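Local structure of nuclear and cytoplasmic polyadenylated RNA-binding protein PUB1 (Saccharomyces cerevisiae, 3MD1) at residues N3-D8 with R43-V48; N58-M63 with L73-A78. The protein binds polyadenylated RNA, preferring poly(U), may stay with mRNA from nucleus to cytoplasm, and is represented here by its second RRM domain. All coordinates share one frame; numbering follows the deposited sequence.

Contact 1 (N3-D8 with R43-V48)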
# COMPACT_ATOMS: atom_id res chain seq x y z
N ASN A 3 5.52 8.44 -0.58
CA ASN A 3 5.14 7.08 -0.91
C ASN A 3 5.10 6.17 0.30
O ASN A 3 6.05 6.12 1.09
CB ASN A 3 6.13 6.50 -1.92
CG ASN A 3 6.25 7.36 -3.16
OD1 ASN A 3 7.34 7.85 -3.50
ND2 ASN A 3 5.15 7.56 -3.84
N LEU A 4 4.00 5.44 0.41
CA LEU A 4 3.82 4.44 1.46
C LEU A 4 4.07 3.02 0.95
O LEU A 4 3.57 2.64 -0.13
CB LEU A 4 2.41 4.52 2.01
CG LEU A 4 1.97 5.86 2.59
CD1 LEU A 4 0.54 5.72 3.06
CD2 LEU A 4 2.87 6.30 3.73
N PHE A 5 4.82 2.25 1.73
CA PHE A 5 4.92 0.81 1.58
C PHE A 5 3.79 0.17 2.39
O PHE A 5 3.68 0.41 3.59
CB PHE A 5 6.26 0.30 2.09
CG PHE A 5 6.40 -1.20 2.07
CD1 PHE A 5 5.95 -2.00 3.13
CD2 PHE A 5 7.00 -1.82 0.98
CE1 PHE A 5 6.10 -3.38 3.09
CE2 PHE A 5 7.16 -3.21 0.96
CZ PHE A 5 6.70 -3.98 2.00
N VAL A 6 2.98 -0.65 1.73
CA VAL A 6 1.83 -1.27 2.38
C VAL A 6 2.03 -2.79 2.38
O VAL A 6 1.92 -3.45 1.32
CB VAL A 6 0.49 -0.88 1.69
CG1 VAL A 6 -0.69 -1.53 2.39
CG2 VAL A 6 0.31 0.63 1.67
N GLY A 7 2.37 -3.31 3.55
CA GLY A 7 2.64 -4.74 3.73
C GLY A 7 1.52 -5.58 4.33
O GLY A 7 0.48 -5.05 4.77
N ASP A 8 1.78 -6.88 4.39
CA ASP A 8 0.84 -7.86 4.94
C ASP A 8 -0.45 -7.90 4.15
O ASP A 8 -1.54 -7.97 4.72
CB ASP A 8 0.55 -7.58 6.42
CG ASP A 8 -0.20 -8.71 7.09
OD1 ASP A 8 0.12 -9.89 6.79
OD2 ASP A 8 -1.09 -8.42 7.92
N ARG A 43 3.45 -10.51 -4.16
CA ARG A 43 4.46 -10.54 -3.12
C ARG A 43 3.88 -10.16 -1.77
O ARG A 43 4.62 -10.11 -0.77
CB ARG A 43 5.61 -9.61 -3.48
CG ARG A 43 6.40 -10.06 -4.69
CD ARG A 43 7.78 -9.46 -4.68
NE ARG A 43 8.55 -9.89 -5.83
CZ ARG A 43 9.36 -10.94 -5.86
NH1 ARG A 43 9.52 -11.69 -4.77
NH2 ARG A 43 10.01 -11.24 -6.98
N GLY A 44 2.58 -9.87 -1.71
CA GLY A 44 1.92 -9.58 -0.42
C GLY A 44 2.24 -8.20 0.10
O GLY A 44 2.07 -7.91 1.30
N TYR A 45 2.69 -7.32 -0.78
CA TYR A 45 2.87 -5.92 -0.42
C TYR A 45 2.70 -5.06 -1.64
O TYR A 45 2.68 -5.57 -2.77
CB TYR A 45 4.21 -5.65 0.28
CG TYR A 45 5.45 -6.06 -0.49
CD1 TYR A 45 6.10 -7.26 -0.20
CD2 TYR A 45 6.00 -5.23 -1.45
CE1 TYR A 45 7.24 -7.64 -0.87
CE2 TYR A 45 7.18 -5.60 -2.13
CZ TYR A 45 7.78 -6.80 -1.83
OH TYR A 45 8.92 -7.19 -2.49
N GLY A 46 2.56 -3.77 -1.41
CA GLY A 46 2.30 -2.82 -2.48
C GLY A 46 2.74 -1.43 -2.08
O GLY A 46 3.26 -1.22 -0.99
N PHE A 47 2.49 -0.47 -2.96
CA PHE A 47 2.81 0.93 -2.71
C PHE A 47 1.62 1.83 -2.99
O PHE A 47 0.82 1.55 -3.89
CB PHE A 47 3.95 1.39 -3.63
CG PHE A 47 5.24 0.68 -3.40
CD1 PHE A 47 6.09 1.08 -2.38
CD2 PHE A 47 5.62 -0.37 -4.23
CE1 PHE A 47 7.30 0.41 -2.15
CE2 PHE A 47 6.82 -1.04 -4.01
CZ PHE A 47 7.66 -0.65 -2.97
N VAL A 48 1.52 2.92 -2.22
CA VAL A 48 0.53 3.99 -2.43
C VAL A 48 1.25 5.36 -2.43
O VAL A 48 2.03 5.65 -1.52
CB VAL A 48 -0.59 3.95 -1.36
CG1 VAL A 48 -1.59 5.07 -1.62
CG2 VAL A 48 -1.31 2.61 -1.41
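Phe5, Tyr45 and Phe47 form an aromatic cluster on one face of two antiparallel strands. The Phe5 ring edge turns toward the face of Phe47 in an offset edge-to-face pair, the planes at 79°. Phe5 CD2 lies 3.9 Å from Phe47 CE1. Against Tyr45 the ring is oblique, and Phe5 CE2 lies 3.4 Å from Tyr45 CD2. With CG anti to the backbone N (chi1 176°), the Phe5 ring lies along its own strand toward Gly7, beside both other rings. With an alanine here, Tyr45 and Phe47 would probably lose the ring both pack against, leaving a gap beside them and the two rings freer to turn. Behind the rings, the Leu4-Val48 and Val6-Gly46 pairs each make two backbone hydrogen bonds. The bond from Leu4 N to Val48 O, 2.8 Å, is nearly straight. The opposite face is apolar, with Val6 CG2 4.0 Å from Val48 CG2. These are the central strands of an RRM, where aromatics on this face commonly stack with RNA bases, and the cluster is consistent with that. Leu81 lies against Phe5 and Tyr45. Strand 28-35 adjoins 45-50, with Met34 against Tyr45 and Phe47. Strand 71-77 flanks 2-7, and Phe22 of helix 15-22 covers Val6 and Val48.

Contact 2 (N58-M63 with L73-A78)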
# COMPACT_ATOMS: atom_id res chain seq x y z
N ASN A 58 -0.80 11.08 7.26
CA ASN A 58 -2.13 10.87 7.83
C ASN A 58 -2.83 9.61 7.30
O ASN A 58 -3.52 8.93 8.05
CB ASN A 58 -3.02 12.09 7.62
CG ASN A 58 -2.55 13.30 8.39
OD1 ASN A 58 -1.92 13.19 9.44
ND2 ASN A 58 -2.88 14.49 7.88
N ALA A 59 -2.65 9.31 6.02
CA ALA A 59 -3.27 8.12 5.44
C ALA A 59 -2.66 6.87 6.07
O ALA A 59 -3.36 5.92 6.43
CB ALA A 59 -3.10 8.10 3.95
N MET A 60 -1.34 6.89 6.20
CA MET A 60 -0.63 5.82 6.90
C MET A 60 -1.20 5.61 8.30
O MET A 60 -1.51 4.49 8.69
CB MET A 60 0.86 6.13 6.98
CG MET A 60 1.61 5.23 7.95
SD MET A 60 3.40 5.16 7.68
CE MET A 60 3.82 6.91 7.49
N ASP A 61 -1.34 6.70 9.06
CA ASP A 61 -1.74 6.58 10.45
C ASP A 61 -3.20 6.14 10.56
O ASP A 61 -3.56 5.32 11.39
CB ASP A 61 -1.44 7.88 11.23
CG ASP A 61 0.06 8.16 11.34
OD1 ASP A 61 0.85 7.18 11.38
OD2 ASP A 61 0.46 9.35 11.39
N SER A 62 -4.01 6.66 9.65
CA SER A 62 -5.41 6.30 9.56
C SER A 62 -5.65 4.81 9.28
O SER A 62 -6.56 4.21 9.85
CB SER A 62 -6.03 7.13 8.44
OG SER A 62 -7.40 7.28 8.62
N MET A 63 -4.82 4.24 8.42
CA MET A 63 -4.97 2.85 7.95
C MET A 63 -4.08 1.83 8.65
O MET A 63 -4.21 0.62 8.42
CB MET A 63 -4.73 2.78 6.43
CG MET A 63 -5.74 3.58 5.62
SD MET A 63 -7.44 2.96 5.76
CE MET A 63 -7.41 1.71 4.47
N LEU A 73 -3.20 -4.19 7.73
CA LEU A 73 -2.26 -3.45 6.91
C LEU A 73 -1.04 -3.07 7.74
O LEU A 73 -1.18 -2.56 8.86
CB LEU A 73 -2.91 -2.18 6.37
CG LEU A 73 -4.06 -2.41 5.37
CD1 LEU A 73 -4.94 -1.17 5.29
CD2 LEU A 73 -3.54 -2.82 3.99
N ARG A 74 0.14 -3.31 7.19
CA ARG A 74 1.40 -2.98 7.86
C ARG A 74 2.10 -1.92 7.04
O ARG A 74 2.70 -2.23 6.01
CB ARG A 74 2.30 -4.22 8.00
CG ARG A 74 1.67 -5.33 8.78
CD ARG A 74 1.34 -4.91 10.18
NE ARG A 74 0.75 -6.03 10.92
CZ ARG A 74 -0.04 -5.90 11.99
NH1 ARG A 74 -0.37 -4.69 12.45
NH2 ARG A 74 -0.51 -6.98 12.59
N ILE A 75 2.04 -0.69 7.49
CA ILE A 75 2.37 0.44 6.64
C ILE A 75 3.59 1.20 7.14
O ILE A 75 3.73 1.44 8.34
CB ILE A 75 1.13 1.40 6.51
CG1 ILE A 75 -0.13 0.62 6.11
CG2 ILE A 75 1.41 2.48 5.48
CD1 ILE A 75 -1.41 1.45 6.18
N ASN A 76 4.48 1.56 6.22
CA ASN A 76 5.61 2.42 6.54
C ASN A 76 5.99 3.28 5.35
O ASN A 76 5.45 3.10 4.26
CB ASN A 76 6.81 1.60 7.04
CG ASN A 76 7.27 0.55 6.05
OD1 ASN A 76 7.01 -0.64 6.23
ND2 ASN A 76 7.97 0.97 5.01
N TRP A 77 6.88 4.24 5.57
CA TRP A 77 7.43 5.02 4.48
C TRP A 77 8.17 4.08 3.53
O TRP A 77 8.93 3.22 3.97
CB TRP A 77 8.39 6.10 5.01
CG TRP A 77 7.67 7.20 5.71
CD1 TRP A 77 7.69 7.49 7.05
CD2 TRP A 77 6.80 8.18 5.10
NE1 TRP A 77 6.89 8.57 7.31
CE2 TRP A 77 6.33 9.02 6.14
CE3 TRP A 77 6.37 8.42 3.79
CZ2 TRP A 77 5.46 10.09 5.90
CZ3 TRP A 77 5.50 9.48 3.54
CH2 TRP A 77 5.05 10.30 4.60
N ALA A 78 7.93 4.24 2.23
CA ALA A 78 8.67 3.47 1.23
C ALA A 78 10.18 3.71 1.40
O ALA A 78 10.63 4.84 1.62
CB ALA A 78 8.22 3.83 -0.17
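Met60 on the helix reaches the strand at Ile75, Asn76 and Trp77, and it buries more surface here than any other residue. CG sits anti to the backbone N (chi1 167°) and the chain stays extended to the sulfur, which carries it from the helix to the sheet. Met60 CG packs 3.7 Å from Ile75 CG2, the two side chains running past each other in opposite directions. The sulfur then passes over the strand backbone, with Met60 SD 3.7 Å from Asn76 CA. A bend at chi3, 47°, turns the methyl toward the indole. Met60 CE lies over one face of Trp77, 3.7 Å from the centroid of the five-membered ring, in a CH-pi contact. Met60 CE is offset toward the rim, 3.5 Å from Trp77 NE1. The sulfur is above the same ring but farther off, a Met-aromatic contact.

Ile75 serves both methionines. Its CG2 branch meets Met60, while Ile75 CD1, at the end of the other branch, lies 3.6 Å from Met63 CB. Met63 belongs to the last turn of the helix. Its chain folds at chi2 and chi3 and lies alongside Leu73, pointing the same way. Met63 CE is 3.9 Å from Leu73 CD1, and the same CD1 approaches the Met63 carbonyl oxygen.

The side chains meet through apolar and aromatic contacts, with a few touches on backbone atoms. Leu4 of strand 2-7 also touches Met60, and Phe25 borders Met63. Gln53, Ala56 and Gln57 of the same helix line Trp77. The helix runs almost antiparallel to the strand, at 161°. This is the second helix of an RRM packed on the last strand of its beta-alpha-beta-beta-alpha-beta fold, part of the hydrophobic core.

Overall arrangement
Contacts 1 and 2 lie in one RRM domain, their centres about 9 Å apart. They share the antiparallel sheet, in which strand 2-7 stands between 45-50 and 71-77. Two probable backbone hydrogen bonds join the contacts directly, Gly7 N to Arg74 O and Phe5 N to Asn76 O. Val6 also packs on Leu73. Along the chain they come in series: contact 1 closes with strand 45-50, and helix 53-63 follows to open contact 2. Contact 1 builds the centre of the sheet and its aromatic surface, the face that commonly meets RNA in this fold. Contact 2 packs the second helix on the other side.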